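Local coordinates for protein KLLA0E08119p (Kluyveromyces lactis, PDB 3VA7) that probably performs the ATP- and biotin-dependent carboxylation of urea to urea-1-carboxylate, this chain being the urea carboxylase part of a longer, multifunctional enzyme, at residues 697-702 with 747-752; 504-509 with 606-611; 733-738 with 756-761. All blocks are in the same frame, centred on the assembly; numbering follows the deposited sequence.

Contact 1: residues 697-702 with 747-752; sequences SNRFGV and TCDGPS. With BTI (5-(hexahydro-2-oxo-1H-thieno[3,4-D]imidazol-6-yl)pentanal), chain B.
R699 reaches across to D749 and forms a salt bridge. R699 NE donates to D749 OD2 at 2.7 Å, and OD2 lies near the guanidinium plane. The carboxylate is not coplanar with its partner: the two planes are 69° apart, and NE meets OD2 from above the carboxylate plane. A second, weak bond runs from R699 NH2 to D749 OD1. C748 SG lies over one face of the guanidinium. The R699 chain bends at chi3 (48°), which turns the NE edge toward D749. The backbone carbonyl of R699 is gripped twice. T747 OG1 donates to R699 O at 2.6 Å and D749 N donates to R699 O at 3.0 Å, from opposite faces of the carbonyl plane. F700 turns its CB away from the 747-752 segment, yet ring atom CD2 comes 3.6 Å from D749 O. N698 ND2 lies over one face of the F700 ring, toward its rim. N698 OD1 accepts from F700 N, forming an Asx turn. G701 CA is 3.9 Å from BTI C10. P751 CG lies 3.6 Å from BTI S1. R699 NH1 also forms a salt bridge with E531, and D749 OD1 is hydrogen-bonded to S506 OG. A methionine in place of R699 would probably leave the D749 and E531 carboxylates without their cationic mate. The salt bridge and the two bonds on R699 O together join two type I turns of the carboxyltransferase domain. The pairing probably helps offset the charge of buried D749, while F700, G701 and P751 border the biotin.

Contact 2: residues 504-509 with 606-611; sequences PPSGPM and STFAMG
P504 lies over one face of the F608 ring in a CH-pi contact. Its CG is 3.9 Å from the ring centroid and only 14° off the ring normal. The two side chains cross at about a right angle. Over the opposite face, toward the rim, is the backbone N of G611, three residues on, which also makes a weak bond to F608 O. The phenylalanine is extended, with CG anti to the backbone N (chi1 -178°), which carries its ring out to the proline. Beside this pair, S506 OG comes 3.5 Å from F608 CB. Further along, the serines S506 and S606 meet through their CB atoms at 3.9 Å. S606 OG approaches the backbone N of G507 at 3.3 Å. Here G507 has a positive phi (69°), which favours glycine.

The next shell holds these groups in place. S506 OG is bonded to D749 of contact 1, and S606 OG is hydrogen-bonded to D491. T607 points away from 504-509 and its OG1 bonds to V489 O. R495 binds the carbonyl of S606. The contact is therefore mainly van der Waals, with its hydroxyls tied to other parts of the domain. Both segments are loops of the carboxyltransferase domain: 504-509 leads into helix 511-520, and 606-611 follows strand 587-592. Strand 488-490 touches S506, S606 and T607, while P508 and M509 lie against strand 587-592.

Contact 3: residues 733-738 with 756-761; sequences LGAINF and FVCQAV. With BTI (5-(hexahydro-2-oxo-1H-thieno[3,4-D]imidazol-6-yl)pentanal), chain B.
A735 and V761 pair across two antiparallel strands, 735-738 and 758-761, whose register is broken by a beta bulge. A735-V761 and N737-C758 are both non-hydrogen-bonded pairs. Between them I736 faces two residues: I736 N donates to A760 O at 2.7 Å, and I736 O accepts from Q759 N at 2.9 Å. F738 N bonds to V757 O at 3.0 Å, nearly straight at 171°.

The face bearing A735, N737, C758 and V761 is closely packed. C758 SG touches A735 CB at 3.5 Å, and V761 CG2 lies beside the same methyl. The other side meets more loosely: I736 CD1 is 4.2 Å from A760 CB. There Q759 lies alongside F738, its CB at the ring edge, and helix 680-688 packs on both residues. At the L733 end the side chain points away from 756-761 and is partly exposed, though the backbone of L733 and G734 lies against V761 CG1.

The biotin pocket begins on the close-packed face. F756 turns its ring edge to the ureido group, with CD1 3.4 Å from BTI O3. N737 is split between two tasks. ND2 gives a weak bond to V757 O, while N737 OD1 accepts from BTI N2 at 3.0 Å.

Contact 1 is the hub of the three. Its centre is about 9 Å from that of contact 2 and about 12 Å from that of contact 3, while the centres of contacts 2 and 3 are about 20 Å apart. Contacts 1 and 2 join through S506: besides its bond with D749, its backbone N makes a probable hydrogen bond with the 747-752 segment, S506 N lying 2.8 Å from C748 O. L733 packs on both other contacts, with CD1 near T747 and CD2 near P505. Contacts 1 and 3 reach the same sheet and both touch biotin: contact 1 meets its tail and sulfur, contact 3 its ureido end. Contact 2 stands behind, with the F608 side chain about 10 Å from biotin.

Contact 1: residues 697-702 with 747-752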
ATOM      1  N   SER A 697      -9.013 -16.004 -13.272  1.00 28.54           N
ATOM      2  CA  SER A 697      -8.580 -16.586 -12.014  1.00 28.37           C
ATOM      3  C   SER A 697      -7.357 -15.850 -11.570  1.00 27.95           C
ATOM      4  O   SER A 697      -6.567 -15.485 -12.407  1.00 28.97           O
ATOM      5  CB  SER A 697      -8.225 -18.058 -12.184  1.00 28.55           C
ATOM      6  OG  SER A 697      -9.367 -18.843 -12.422  1.00 30.52           O
ATOM      7  N   ASN A 698      -7.196 -15.606 -10.278  1.00 26.69           N
ATOM      8  CA  ASN A 698      -5.980 -14.955  -9.761  1.00 27.50           C
ATOM      9  C   ASN A 698      -5.922 -15.167  -8.253  1.00 27.34           C
ATOM     10  O   ASN A 698      -6.675 -15.993  -7.728  1.00 27.58           O
ATOM     11  CB  ASN A 698      -5.829 -13.467 -10.125  1.00 25.94           C
ATOM     12  CG  ASN A 698      -6.922 -12.587  -9.536  1.00 29.20           C
ATOM     13  OD1 ASN A 698      -7.911 -13.052  -8.977  1.00 33.15           O
ATOM     14  ND2 ASN A 698      -6.752 -11.290  -9.679  1.00 33.21           N
ATOM     15  N   ARG A 699      -5.061 -14.429  -7.559  1.00 26.21           N
ATOM     16  CA  ARG A 699      -4.937 -14.651  -6.147  1.00 25.24           C
ATOM     17  C   ARG A 699      -6.219 -14.320  -5.369  1.00 26.02           C
ATOM     18  O   ARG A 699      -6.374 -14.759  -4.211  1.00 26.78           O
ATOM     19  CB  ARG A 699      -3.734 -13.918  -5.610  1.00 24.95           C
ATOM     20  CG  ARG A 699      -2.396 -14.486  -6.128  1.00 25.75           C
ATOM     21  CD  ARG A 699      -1.236 -13.506  -5.781  1.00 27.59           C
ATOM     22  NE  ARG A 699      -1.308 -13.099  -4.372  1.00 27.60           N
ATOM     23  CZ  ARG A 699      -0.692 -13.700  -3.347  1.00 26.66           C
ATOM     24  NH1 ARG A 699       0.135 -14.738  -3.541  1.00 23.65           N
ATOM     25  NH2 ARG A 699      -0.859 -13.203  -2.115  1.00 26.45           N
ATOM     26  N   PHE A 700      -7.187 -13.639  -5.986  1.00 25.35           N
ATOM     27  CA  PHE A 700      -8.416 -13.394  -5.237  1.00 26.18           C
ATOM     28  C   PHE A 700      -9.199 -14.684  -5.181  1.00 27.69           C
ATOM     29  O   PHE A 700     -10.036 -14.873  -4.270  1.00 28.57           O
ATOM     30  CB  PHE A 700      -9.345 -12.265  -5.801  1.00 26.33           C
ATOM     31  CG  PHE A 700      -8.645 -10.984  -6.185  1.00 24.81           C
ATOM     32  CD1 PHE A 700      -9.060 -10.282  -7.303  1.00 27.01           C
ATOM     33  CD2 PHE A 700      -7.581 -10.491  -5.457  1.00 28.10           C
ATOM     34  CE1 PHE A 700      -8.455  -9.094  -7.673  1.00 27.63           C
ATOM     35  CE2 PHE A 700      -6.924  -9.301  -5.847  1.00 30.95           C
ATOM     36  CZ  PHE A 700      -7.370  -8.618  -6.952  1.00 30.34           C
ATOM     37  N   GLY A 701      -8.960 -15.567  -6.156  1.00 28.23           N
ATOM     38  CA  GLY A 701      -9.759 -16.759  -6.284  1.00 28.38           C
ATOM     39  C   GLY A 701      -9.712 -17.323  -7.684  1.00 29.22           C
ATOM     40  O   GLY A 701      -9.441 -16.614  -8.634  1.00 29.83           O
ATOM     41  N   VAL A 702      -9.996 -18.613  -7.801  1.00 29.28           N
ATOM     42  CA  VAL A 702      -9.828 -19.345  -9.020  1.00 28.77           C
ATOM     43  C   VAL A 702     -11.186 -19.740  -9.502  1.00 28.44           C
ATOM     44  O   VAL A 702     -11.866 -20.506  -8.873  1.00 28.13           O
ATOM     45  CB  VAL A 702      -8.859 -20.535  -8.806  1.00 29.00           C
ATOM     46  CG1 VAL A 702      -8.914 -21.536  -9.965  1.00 28.05           C
ATOM     47  CG2 VAL A 702      -7.410 -19.971  -8.598  1.00 28.28           C
ATOM     48  N   THR A 747      -9.047 -17.993  -2.458  1.00 24.94           N
ATOM     49  CA  THR A 747      -7.654 -18.288  -2.155  1.00 24.61           C
ATOM     50  C   THR A 747      -7.015 -17.212  -1.257  1.00 24.76           C
ATOM     51  O   THR A 747      -7.711 -16.370  -0.716  1.00 25.04           O
ATOM     52  CB  THR A 747      -6.890 -18.424  -3.473  1.00 26.17           C
ATOM     53  OG1 THR A 747      -7.116 -17.208  -4.276  1.00 27.95           O
ATOM     54  CG2 THR A 747      -7.347 -19.755  -4.234  1.00 18.51           C
ATOM     55  N   CYS A 748      -5.696 -17.201  -1.111  1.00 24.63           N
ATOM     56  CA  CYS A 748      -5.059 -16.359  -0.073  1.00 24.90           C
ATOM     57  C   CYS A 748      -5.185 -14.829  -0.175  1.00 24.20           C
ATOM     58  O   CYS A 748      -4.936 -14.146   0.800  1.00 23.44           O
ATOM     59  CB  CYS A 748      -3.602 -16.752   0.142  1.00 24.29           C
ATOM     60  SG  CYS A 748      -2.606 -16.469  -1.349  1.00 31.69           S
ATOM     61  N   ASP A 749      -5.501 -14.284  -1.347  1.00 24.87           N
ATOM     62  CA  ASP A 749      -5.853 -12.838  -1.436  1.00 24.63           C
ATOM     63  C   ASP A 749      -7.359 -12.632  -1.483  1.00 25.01           C
ATOM     64  O   ASP A 749      -7.825 -11.628  -2.027  1.00 25.96           O
ATOM     65  CB  ASP A 749      -5.244 -12.165  -2.632  1.00 23.16           C
ATOM     66  CG  ASP A 749      -3.799 -11.790  -2.406  1.00 26.50           C
ATOM     67  OD1 ASP A 749      -3.316 -11.881  -1.228  1.00 23.90           O
ATOM     68  OD2 ASP A 749      -3.147 -11.426  -3.436  1.00 26.03           O
ATOM     69  N   GLY A 750      -8.106 -13.570  -0.915  1.00 23.96           N
ATOM     70  CA  GLY A 750      -9.531 -13.682  -1.227  1.00 24.96           C
ATOM     71  C   GLY A 750     -10.497 -13.035  -0.247  1.00 24.82           C
ATOM     72  O   GLY A 750     -10.069 -12.560   0.820  1.00 25.75           O
ATOM     73  N   PRO A 751     -11.784 -12.959  -0.625  1.00 23.93           N
ATOM     74  CA  PRO A 751     -12.766 -12.304   0.224  1.00 24.89           C
ATOM     75  C   PRO A 751     -13.143 -13.163   1.480  1.00 25.69           C
ATOM     76  O   PRO A 751     -13.055 -14.383   1.488  1.00 25.23           O
ATOM     77  CB  PRO A 751     -13.987 -12.183  -0.696  1.00 23.84           C
ATOM     78  CG  PRO A 751     -13.923 -13.464  -1.514  1.00 23.59           C
ATOM     79  CD  PRO A 751     -12.416 -13.658  -1.758  1.00 23.70           C
ATOM     80  N   SER A 752     -13.720 -12.493   2.440  1.00 26.90           N
ATOM     81  CA  SER A 752     -13.879 -12.967   3.784  1.00 27.52           C
ATOM     82  C   SER A 752     -15.382 -12.922   4.088  1.00 27.53           C
ATOM     83  O   SER A 752     -16.045 -13.965   3.947  1.00 28.06           O
ATOM     84  CB  SER A 752     -12.983 -12.092   4.660  1.00 28.58           C
ATOM     85  OG  SER A 752     -13.710 -11.242   5.481  1.00 31.08           O
TER
HETATM   86  C11 BTI B1901     -12.374 -13.681  -8.581  1.00 25.60           C
HETATM   87  O11 BTI B1901     -13.241 -13.047  -9.259  1.00 24.16           O
HETATM   88  C10 BTI B1901     -12.556 -14.134  -7.101  1.00 21.46           C
HETATM   89  C9  BTI B1901     -13.885 -13.626  -6.545  1.00 18.39           C
HETATM   90  C8  BTI B1901     -14.340 -14.245  -5.231  1.00 21.52           C
HETATM   91  C7  BTI B1901     -15.849 -14.122  -4.936  1.00 20.98           C
HETATM   92  C2  BTI B1901     -16.425 -12.730  -5.092  1.00 22.09           C
HETATM   93  S1  BTI B1901     -15.657 -11.542  -4.032  1.00 26.18           S
HETATM   94  C6  BTI B1901     -17.037 -10.453  -4.039  1.00 24.36           C
HETATM   95  C5  BTI B1901     -18.279 -11.269  -4.322  1.00 25.05           C
HETATM   96  N3  BTI B1901     -18.827 -11.457  -3.005  1.00 23.28           N
HETATM   97  C3  BTI B1901     -18.714 -12.701  -2.620  1.00 25.41           C
HETATM   98  O3  BTI B1901     -19.184 -13.152  -1.475  1.00 28.17           O
HETATM   99  N2  BTI B1901     -18.123 -13.450  -3.527  1.00 26.61           N
HETATM  100  C4  BTI B1901     -17.906 -12.694  -4.754  1.00 25.69           C

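Contact 2: residues 504-509 with 606-611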
ATOM      1  N   PRO A 504      -6.822 -10.356   4.110  1.00 22.91           N
ATOM      2  CA  PRO A 504      -6.489 -11.723   3.834  1.00 22.31           C
ATOM      3  C   PRO A 504      -5.065 -11.990   4.249  1.00 22.68           C
ATOM      4  O   PRO A 504      -4.306 -11.033   4.537  1.00 22.68           O
ATOM      5  CB  PRO A 504      -6.687 -11.835   2.318  1.00 21.97           C
ATOM      6  CG  PRO A 504      -6.386 -10.515   1.797  1.00 22.01           C
ATOM      7  CD  PRO A 504      -6.944  -9.574   2.868  1.00 23.27           C
ATOM      8  N   PRO A 505      -4.709 -13.287   4.367  1.00 22.68           N
ATOM      9  CA  PRO A 505      -3.358 -13.614   4.760  1.00 22.94           C
ATOM     10  C   PRO A 505      -2.352 -13.263   3.669  1.00 22.23           C
ATOM     11  O   PRO A 505      -1.206 -12.966   3.978  1.00 21.86           O
ATOM     12  CB  PRO A 505      -3.408 -15.146   4.952  1.00 22.37           C
ATOM     13  CG  PRO A 505      -4.551 -15.575   4.180  1.00 22.18           C
ATOM     14  CD  PRO A 505      -5.545 -14.495   4.291  1.00 22.56           C
ATOM     15  N   SER A 506      -2.771 -13.334   2.418  1.00 22.05           N
ATOM     16  CA  SER A 506      -1.810 -13.199   1.330  1.00 23.72           C
ATOM     17  C   SER A 506      -0.760 -14.303   1.471  1.00 23.88           C
ATOM     18  O   SER A 506      -1.118 -15.398   1.710  1.00 25.37           O
ATOM     19  CB  SER A 506      -1.198 -11.776   1.304  1.00 22.66           C
ATOM     20  OG  SER A 506      -2.182 -10.885   0.825  1.00 22.39           O
ATOM     21  N   GLY A 507       0.521 -14.025   1.387  1.00 24.97           N
ATOM     22  CA  GLY A 507       1.478 -15.095   1.390  1.00 26.42           C
ATOM     23  C   GLY A 507       1.378 -15.892   0.109  1.00 27.58           C
ATOM     24  O   GLY A 507       0.599 -15.524  -0.795  1.00 28.07           O
ATOM     25  N   PRO A 508       2.138 -16.995   0.025  1.00 27.97           N
ATOM     26  CA  PRO A 508       2.193 -17.786  -1.205  1.00 28.36           C
ATOM     27  C   PRO A 508       0.901 -18.520  -1.423  1.00 29.93           C
ATOM     28  O   PRO A 508       0.260 -19.074  -0.500  1.00 29.58           O
ATOM     29  CB  PRO A 508       3.251 -18.836  -0.921  1.00 28.51           C
ATOM     30  CG  PRO A 508       3.200 -18.997   0.602  1.00 28.74           C
ATOM     31  CD  PRO A 508       2.829 -17.640   1.158  1.00 28.03           C
ATOM     32  N   MET A 509       0.547 -18.551  -2.683  1.00 31.15           N
ATOM     33  CA  MET A 509      -0.605 -19.254  -3.161  1.00 31.32           C
ATOM     34  C   MET A 509      -0.448 -20.785  -3.126  1.00 31.12           C
ATOM     35  O   MET A 509      -1.448 -21.506  -3.080  1.00 31.13           O
ATOM     36  CB  MET A 509      -0.758 -18.767  -4.585  1.00 31.96           C
ATOM     37  CG  MET A 509      -2.039 -19.030  -5.170  1.00 32.99           C
ATOM     38  SD  MET A 509      -3.229 -17.844  -4.620  1.00 35.56           S
ATOM     39  CE  MET A 509      -4.388 -18.160  -5.996  1.00 30.26           C
ATOM     40  N   SER A 606       4.166  -9.915   3.631  1.00 26.64           N
ATOM     41  CA  SER A 606       3.499 -10.356   2.416  1.00 25.84           C
ATOM     42  C   SER A 606       2.872  -9.202   1.685  1.00 26.37           C
ATOM     43  O   SER A 606       2.315  -8.276   2.320  1.00 26.01           O
ATOM     44  CB  SER A 606       2.425 -11.393   2.694  1.00 24.70           C
ATOM     45  OG  SER A 606       3.005 -12.636   2.970  1.00 25.85           O
ATOM     46  N   THR A 607       2.930  -9.295   0.350  1.00 26.15           N
ATOM     47  CA  THR A 607       2.305  -8.334  -0.532  1.00 25.81           C
ATOM     48  C   THR A 607       0.817  -8.613  -0.758  1.00 25.66           C
ATOM     49  O   THR A 607       0.445  -9.693  -1.227  1.00 25.00           O
ATOM     50  CB  THR A 607       2.958  -8.369  -1.899  1.00 26.67           C
ATOM     51  OG1 THR A 607       4.395  -8.315  -1.779  1.00 28.46           O
ATOM     52  CG2 THR A 607       2.463  -7.228  -2.744  1.00 26.17           C
ATOM     53  N   PHE A 608      -0.036  -7.633  -0.435  1.00 25.35           N
ATOM     54  CA  PHE A 608      -1.439  -7.669  -0.862  1.00 24.95           C
ATOM     55  C   PHE A 608      -1.654  -6.575  -1.895  1.00 25.27           C
ATOM     56  O   PHE A 608      -1.904  -5.425  -1.526  1.00 26.20           O
ATOM     57  CB  PHE A 608      -2.368  -7.438   0.315  1.00 23.97           C
ATOM     58  CG  PHE A 608      -3.834  -7.504  -0.047  1.00 23.00           C
ATOM     59  CD1 PHE A 608      -4.309  -8.441  -0.964  1.00 21.32           C
ATOM     60  CD2 PHE A 608      -4.741  -6.659   0.544  1.00 19.71           C
ATOM     61  CE1 PHE A 608      -5.688  -8.469  -1.296  1.00 23.77           C
ATOM     62  CE2 PHE A 608      -6.106  -6.705   0.224  1.00 23.20           C
ATOM     63  CZ  PHE A 608      -6.583  -7.589  -0.704  1.00 21.78           C
ATOM     64  N   ALA A 609      -1.552  -6.918  -3.177  1.00 25.36           N
ATOM     65  CA  ALA A 609      -1.414  -5.908  -4.254  1.00 24.93           C
ATOM     66  C   ALA A 609      -2.676  -5.063  -4.334  1.00 25.28           C
ATOM     67  O   ALA A 609      -2.625  -3.842  -4.228  1.00 24.84           O
ATOM     68  CB  ALA A 609      -1.109  -6.562  -5.561  1.00 24.14           C
ATOM     69  N   MET A 610      -3.819  -5.728  -4.377  1.00 25.84           N
ATOM     70  CA  MET A 610      -5.108  -5.027  -4.297  1.00 27.00           C
ATOM     71  C   MET A 610      -5.146  -3.870  -3.306  1.00 26.61           C
ATOM     72  O   MET A 610      -5.723  -2.823  -3.621  1.00 26.87           O
ATOM     73  CB  MET A 610      -6.271  -6.010  -4.014  1.00 28.14           C
ATOM     74  CG  MET A 610      -7.641  -5.542  -4.547  1.00 29.07           C
ATOM     75  SD  MET A 610      -8.958  -6.503  -3.752  1.00 35.83           S
ATOM     76  CE  MET A 610      -9.296  -5.176  -2.664  1.00 38.23           C
ATOM     77  N   GLY A 611      -4.556  -4.064  -2.125  1.00 26.07           N
ATOM     78  CA  GLY A 611      -4.564  -3.065  -1.056  1.00 26.34           C
ATOM     79  C   GLY A 611      -3.278  -2.221  -0.965  1.00 27.12           C
ATOM     80  O   GLY A 611      -3.097  -1.456  -0.007  1.00 26.75           O
TER

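Contact 3: residues 733-738 with 756-761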
ATOM      1  N   LEU A 733     -11.087 -19.788   4.051  1.00 20.48           N
ATOM      2  CA  LEU A 733     -10.015 -20.039   3.101  1.00 20.70           C
ATOM      3  C   LEU A 733     -10.237 -21.410   2.434  1.00 21.21           C
ATOM      4  O   LEU A 733     -10.422 -22.470   3.115  1.00 20.51           O
ATOM      5  CB  LEU A 733      -8.704 -20.020   3.816  1.00 20.79           C
ATOM      6  CG  LEU A 733      -7.801 -18.815   3.655  1.00 24.27           C
ATOM      7  CD1 LEU A 733      -8.303 -17.744   2.637  1.00 23.87           C
ATOM      8  CD2 LEU A 733      -7.475 -18.212   5.048  1.00 21.68           C
ATOM      9  N   GLY A 734     -10.304 -21.381   1.105  1.00 20.60           N
ATOM     10  CA  GLY A 734     -10.415 -22.582   0.341  1.00 20.74           C
ATOM     11  C   GLY A 734     -11.856 -22.857  -0.023  1.00 22.14           C
ATOM     12  O   GLY A 734     -12.133 -23.821  -0.755  1.00 22.00           O
ATOM     13  N   ALA A 735     -12.794 -22.047   0.473  1.00 23.16           N
ATOM     14  CA  ALA A 735     -14.217 -22.346   0.257  1.00 24.10           C
ATOM     15  C   ALA A 735     -14.557 -22.297  -1.232  1.00 25.66           C
ATOM     16  O   ALA A 735     -13.921 -21.554  -2.049  1.00 26.22           O
ATOM     17  CB  ALA A 735     -15.094 -21.363   1.014  1.00 24.21           C
ATOM     18  N   ILE A 736     -15.567 -23.064  -1.611  1.00 25.89           N
ATOM     19  CA  ILE A 736     -15.951 -23.063  -3.019  1.00 26.37           C
ATOM     20  C   ILE A 736     -17.259 -22.297  -3.046  1.00 26.54           C
ATOM     21  O   ILE A 736     -18.297 -22.801  -2.672  1.00 26.63           O
ATOM     22  CB  ILE A 736     -15.969 -24.497  -3.595  1.00 26.10           C
ATOM     23  CG1 ILE A 736     -14.552 -25.075  -3.529  1.00 26.11           C
ATOM     24  CG2 ILE A 736     -16.337 -24.537  -5.018  1.00 23.57           C
ATOM     25  CD1 ILE A 736     -14.548 -26.596  -3.637  1.00 31.55           C
ATOM     26  N   ASN A 737     -17.160 -21.039  -3.446  1.00 27.57           N
ATOM     27  CA  ASN A 737     -18.221 -20.038  -3.293  1.00 28.23           C
ATOM     28  C   ASN A 737     -18.991 -19.947  -4.582  1.00 28.68           C
ATOM     29  O   ASN A 737     -18.390 -19.752  -5.658  1.00 28.60           O
ATOM     30  CB  ASN A 737     -17.526 -18.692  -3.017  1.00 29.04           C
ATOM     31  CG  ASN A 737     -18.483 -17.553  -2.669  1.00 28.97           C
ATOM     32  OD1 ASN A 737     -18.274 -16.457  -3.131  1.00 31.97           O
ATOM     33  ND2 ASN A 737     -19.468 -17.791  -1.816  1.00 28.87           N
ATOM     34  N   PHE A 738     -20.306 -20.091  -4.476  1.00 28.80           N
ATOM     35  CA  PHE A 738     -21.197 -20.020  -5.612  1.00 29.04           C
ATOM     36  C   PHE A 738     -21.720 -18.572  -5.831  1.00 30.05           C
ATOM     37  O   PHE A 738     -22.780 -18.175  -5.294  1.00 31.01           O
ATOM     38  CB  PHE A 738     -22.343 -21.046  -5.460  1.00 28.35           C
ATOM     39  CG  PHE A 738     -22.024 -22.404  -6.048  1.00 29.04           C
ATOM     40  CD1 PHE A 738     -21.383 -23.380  -5.295  1.00 31.23           C
ATOM     41  CD2 PHE A 738     -22.340 -22.702  -7.370  1.00 30.54           C
ATOM     42  CE1 PHE A 738     -21.037 -24.614  -5.870  1.00 32.32           C
ATOM     43  CE2 PHE A 738     -22.004 -23.923  -7.936  1.00 29.21           C
ATOM     44  CZ  PHE A 738     -21.358 -24.877  -7.182  1.00 30.57           C
ATOM     45  N   PHE A 756     -22.869 -15.144  -0.557  1.00 26.92           N
ATOM     46  CA  PHE A 756     -23.322 -16.380  -1.244  1.00 28.10           C
ATOM     47  C   PHE A 756     -22.975 -17.671  -0.512  1.00 28.27           C
ATOM     48  O   PHE A 756     -22.029 -17.716   0.250  1.00 28.09           O
ATOM     49  CB  PHE A 756     -22.661 -16.551  -2.623  1.00 28.66           C
ATOM     50  CG  PHE A 756     -22.711 -15.338  -3.507  1.00 32.29           C
ATOM     51  CD1 PHE A 756     -21.636 -14.428  -3.536  1.00 33.68           C
ATOM     52  CD2 PHE A 756     -23.809 -15.112  -4.350  1.00 33.67           C
ATOM     53  CE1 PHE A 756     -21.673 -13.302  -4.374  1.00 35.60           C
ATOM     54  CE2 PHE A 756     -23.843 -13.983  -5.190  1.00 36.09           C
ATOM     55  CZ  PHE A 756     -22.760 -13.086  -5.216  1.00 33.68           C
ATOM     56  N   VAL A 757     -23.690 -18.761  -0.811  1.00 29.10           N
ATOM     57  CA  VAL A 757     -23.417 -20.047  -0.166  1.00 29.12           C
ATOM     58  C   VAL A 757     -22.106 -20.637  -0.691  1.00 30.04           C
ATOM     59  O   VAL A 757     -21.713 -20.372  -1.816  1.00 29.94           O
ATOM     60  CB  VAL A 757     -24.566 -21.021  -0.382  1.00 29.30           C
ATOM     61  CG1 VAL A 757     -25.818 -20.537   0.304  1.00 30.01           C
ATOM     62  CG2 VAL A 757     -24.853 -21.205  -1.847  1.00 29.94           C
ATOM     63  N   CYS A 758     -21.416 -21.400   0.157  1.00 30.86           N
ATOM     64  CA  CYS A 758     -20.179 -22.134  -0.183  1.00 30.59           C
ATOM     65  C   CYS A 758     -20.488 -23.625  -0.057  1.00 32.11           C
ATOM     66  O   CYS A 758     -21.093 -24.069   0.953  1.00 34.85           O
ATOM     67  CB  CYS A 758     -19.065 -21.792   0.790  1.00 28.49           C
ATOM     68  SG  CYS A 758     -18.367 -20.110   0.642  1.00 29.56           S
ATOM     69  N   GLN A 759     -20.049 -24.423  -1.015  1.00 31.34           N
ATOM     70  CA  GLN A 759     -20.464 -25.808  -1.079  1.00 30.73           C
ATOM     71  C   GLN A 759     -19.557 -26.669  -0.217  1.00 30.79           C
ATOM     72  O   GLN A 759     -20.032 -27.479   0.579  1.00 32.23           O
ATOM     73  CB  GLN A 759     -20.518 -26.260  -2.554  1.00 30.52           C
ATOM     74  CG  GLN A 759     -20.350 -27.729  -2.826  1.00 32.18           C
ATOM     75  CD  GLN A 759     -21.554 -28.579  -2.453  1.00 35.28           C
ATOM     76  OE1 GLN A 759     -22.704 -28.186  -2.636  1.00 39.35           O
ATOM     77  NE2 GLN A 759     -21.291 -29.753  -1.934  1.00 36.03           N
ATOM     78  N   ALA A 760     -18.253 -26.480  -0.362  1.00 30.77           N
ATOM     79  CA  ALA A 760     -17.224 -27.339   0.227  1.00 30.52           C
ATOM     80  C   ALA A 760     -16.013 -26.424   0.409  1.00 30.63           C
ATOM     81  O   ALA A 760     -16.058 -25.286  -0.090  1.00 31.30           O
ATOM     82  CB  ALA A 760     -16.885 -28.478  -0.707  1.00 29.35           C
ATOM     83  N   VAL A 761     -14.961 -26.901   1.100  1.00 29.28           N
ATOM     84  CA  VAL A 761     -13.741 -26.134   1.299  1.00 27.68           C
ATOM     85  C   VAL A 761     -12.489 -27.010   1.119  1.00 29.00           C
ATOM     86  O   VAL A 761     -12.291 -28.021   1.823  1.00 29.34           O
ATOM     87  CB  VAL A 761     -13.666 -25.522   2.726  1.00 27.92           C
ATOM     88  CG1 VAL A 761     -12.387 -24.703   2.863  1.00 23.95           C
ATOM     89  CG2 VAL A 761     -14.971 -24.696   3.092  1.00 26.45           C
TER
HETATM   90  C11 BTI B1901     -12.374 -13.681  -8.581  1.00 25.60           C
HETATM   91  O11 BTI B1901     -13.241 -13.047  -9.259  1.00 24.16           O
HETATM   92  C10 BTI B1901     -12.556 -14.134  -7.101  1.00 21.46           C
HETATM   93  C9  BTI B1901     -13.885 -13.626  -6.545  1.00 18.39           C
HETATM   94  C8  BTI B1901     -14.340 -14.245  -5.231  1.00 21.52           C
HETATM   95  C7  BTI B1901     -15.849 -14.122  -4.936  1.00 20.98           C
HETATM   96  C2  BTI B1901     -16.425 -12.730  -5.092  1.00 22.09           C
HETATM   97  S1  BTI B1901     -15.657 -11.542  -4.032  1.00 26.18           S
HETATM   98  C6  BTI B1901     -17.037 -10.453  -4.039  1.00 24.36           C
HETATM   99  C5  BTI B1901     -18.279 -11.269  -4.322  1.00 25.05           C
HETATM  100  N3  BTI B1901     -18.827 -11.457  -3.005  1.00 23.28           N
HETATM  101  C3  BTI B1901     -18.714 -12.701  -2.620  1.00 25.41           C
HETATM  102  O3  BTI B1901     -19.184 -13.152  -1.475  1.00 28.17           O
HETATM  103  N2  BTI B1901     -18.123 -13.450  -3.527  1.00 26.61           N
HETATM  104  C4  BTI B1901     -17.906 -12.694  -4.754  1.00 25.69           C